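Local coordinates for 2-C-methyl-D-erythritol 4-phosphate cytidylyltransferase (Thermus thermophilus HB8, PDB 2PX7), which probably catalyses the transfer of a cytidylyl group from CTP to 2-C-methyl-D-erythritol 4-phosphate, a step of isoprenoid biosynthesis, at residues L47-R52 with Q222-A227. Sequence-based numbering, arbitrary orientation.
Sequences LQVGGR and QDLVLA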
loop_
_atom_site.group_PDB
_atom_site.type_symbol
_atom_site.label_atom_id
_atom_site.label_comp_id
_atom_site.label_asym_id
_atom_site.label_seq_id
_atom_site.Cartn_x
_atom_site.Cartn_y
_atom_site.Cartn_z
ATOM N N LEU A 47 0.719 -0.285 -21.792
ATOM C CA LEU A 47 -0.579 -0.428 -21.119
ATOM C C LEU A 47 -1.239 0.944 -20.974
ATOM O O LEU A 47 -0.642 1.874 -20.419
ATOM C CB LEU A 47 -0.429 -1.114 -19.754
ATOM C CG LEU A 47 -1.699 -1.363 -18.922
ATOM C CD1 LEU A 47 -2.472 -2.589 -19.399
ATOM C CD2 LEU A 47 -1.350 -1.500 -17.449
ATOM N N GLN A 48 -2.461 1.065 -21.491
ATOM C CA GLN A 48 -3.228 2.306 -21.407
ATOM C C GLN A 48 -3.810 2.508 -20.012
ATOM O O GLN A 48 -4.387 1.594 -19.428
ATOM C CB GLN A 48 -4.365 2.334 -22.444
ATOM C CG GLN A 48 -3.965 2.861 -23.819
ATOM C CD GLN A 48 -4.018 4.376 -23.926
ATOM O OE1 GLN A 48 -4.860 5.031 -23.309
ATOM N NE2 GLN A 48 -3.120 4.940 -24.727
ATOM N N VAL A 49 -3.651 3.721 -19.499
ATOM C CA VAL A 49 -4.237 4.125 -18.232
ATOM C C VAL A 49 -4.791 5.526 -18.456
ATOM O O VAL A 49 -4.041 6.510 -18.469
ATOM C CB VAL A 49 -3.186 4.128 -17.063
ATOM C CG1 VAL A 49 -3.827 4.553 -15.749
ATOM C CG2 VAL A 49 -2.523 2.757 -16.902
ATOM N N GLY A 50 -6.103 5.596 -18.683
ATOM C CA GLY A 50 -6.838 6.862 -18.806
ATOM C C GLY A 50 -6.369 7.863 -19.850
ATOM O O GLY A 50 -6.220 9.061 -19.551
ATOM N N GLY A 51 -6.142 7.395 -21.073
ATOM C CA GLY A 51 -5.761 8.303 -22.159
ATOM C C GLY A 51 -4.285 8.673 -22.239
ATOM O O GLY A 51 -3.921 9.722 -22.801
ATOM N N ARG A 52 -3.443 7.814 -21.655
ATOM C CA ARG A 52 -1.986 7.859 -21.797
ATOM C C ARG A 52 -1.482 6.455 -21.488
ATOM O O ARG A 52 -2.005 5.798 -20.580
ATOM C CB ARG A 52 -1.359 8.846 -20.812
ATOM C CG ARG A 52 -1.174 10.252 -21.324
ATOM C CD ARG A 52 -0.817 11.170 -20.189
ATOM N NE ARG A 52 -0.250 12.422 -20.671
ATOM C CZ ARG A 52 0.319 13.341 -19.896
ATOM N NH1 ARG A 52 0.407 13.153 -18.585
ATOM N NH2 ARG A 52 0.811 14.450 -20.435
ATOM N N GLN A 222 -6.956 -4.982 -10.019
ATOM C CA GLN A 222 -7.573 -3.905 -9.238
ATOM C C GLN A 222 -6.672 -2.681 -9.036
ATOM O O GLN A 222 -7.164 -1.585 -8.775
ATOM C CB GLN A 222 -8.203 -4.416 -7.918
ATOM C CG GLN A 222 -7.481 -5.567 -7.228
ATOM C CD GLN A 222 -8.002 -5.851 -5.808
ATOM O OE1 GLN A 222 -7.343 -5.518 -4.822
ATOM N NE2 GLN A 222 -9.171 -6.483 -5.709
ATOM N N ASP A 223 -5.357 -2.848 -9.192
ATOM C CA ASP A 223 -4.448 -1.692 -9.233
ATOM C C ASP A 223 -4.765 -0.814 -10.446
ATOM O O ASP A 223 -4.846 0.411 -10.339
ATOM C CB ASP A 223 -2.978 -2.134 -9.260
ATOM C CG ASP A 223 -2.565 -2.888 -8.013
ATOM O OD1 ASP A 223 -3.133 -2.624 -6.928
ATOM O OD2 ASP A 223 -1.661 -3.747 -8.109
ATOM N N LEU A 224 -4.956 -1.466 -11.592
ATOM C CA LEU A 224 -5.279 -0.790 -12.852
ATOM C C LEU A 224 -6.565 0.031 -12.761
ATOM O O LEU A 224 -6.597 1.195 -13.183
ATOM C CB LEU A 224 -5.356 -1.801 -14.002
ATOM C CG LEU A 224 -5.645 -1.269 -15.410
ATOM C CD1 LEU A 224 -4.678 -0.159 -15.802
ATOM C CD2 LEU A 224 -5.587 -2.412 -16.412
ATOM N N VAL A 225 -7.609 -0.574 -12.194
ATOM C CA VAL A 225 -8.887 0.111 -11.969
ATOM C C VAL A 225 -8.722 1.358 -11.091
ATOM O O VAL A 225 -9.180 2.436 -11.458
ATOM C CB VAL A 225 -9.953 -0.856 -11.396
ATOM C CG1 VAL A 225 -11.269 -0.122 -11.096
ATOM C CG2 VAL A 225 -10.181 -2.021 -12.363
ATOM N N LEU A 226 -8.049 1.229 -9.950
ATOM C CA LEU A 226 -7.744 2.401 -9.115
ATOM C C LEU A 226 -6.902 3.481 -9.851
ATOM O O LEU A 226 -7.051 4.689 -9.603
ATOM C CB LEU A 226 -7.053 1.950 -7.823
ATOM C CG LEU A 226 -6.584 2.973 -6.783
ATOM C CD1 LEU A 226 -7.770 3.660 -6.118
ATOM C CD2 LEU A 226 -5.712 2.298 -5.736
ATOM N N ALA A 227 -6.009 3.038 -10.736
ATOM C CA ALA A 227 -5.185 3.952 -11.540
ATOM C C ALA A 227 -6.030 4.819 -12.506
ATOM O O ALA A 227 -5.777 6.016 -12.666
ATOM C CB ALA A 227 -4.115 3.177 -12.283
#
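Leu224 sends one methyl, CD1, off helix 221-231 into the corner made by Leu47 and Val49. The two leucines reach out and meet tip to tip, with Leu47 CD2 lying 3.9 Å from Leu224 CD1. Val49 CG2 approaches the same methyl obliquely, 3.8 Å from Leu224 CD1. Leu224 extends CG anti to its backbone N (chi1 -178°), which carries the branched end across to the loop although the bond to CB does not itself aim there; the length of a leucine suits this reach. Val49 divides its two methyls between neighbouring helix positions: with CG1 anti to the backbone N (chi1 -180°), CG1 rests 3.7 Å from Ala227 CB while CG2 serves Leu224. Leu224 and Ala227, three residues apart, share one face of the helix, and the small alanine lets the valine settle close to the backbone. Phe118 touches both Val49 and Ala227, extending the apolar patch.

Within the cytidylyltransferase fold, this packing joins the loop leading from strand 27-31 to helix 54-61 with the C-terminal helix. The loop turns back tightly: Val49 N donates to Arg52 O at 2.9 Å, and the reverse bond from Arg52 N to Val49 O is weak. Gly50 and Gly51 are the corners of a type I' turn, whose positive phi favours glycine; at Gly51 a CB would also press on Gly50 O. Trp57 NE1 also hydrogen-bonds to Val49 O. Near the other end of the loop segment, Leu47 lies beside Lys44, a predicted transition-state stabiliser. Across the helix from the loop, Leu226 packs on Leu230 of the second subunit.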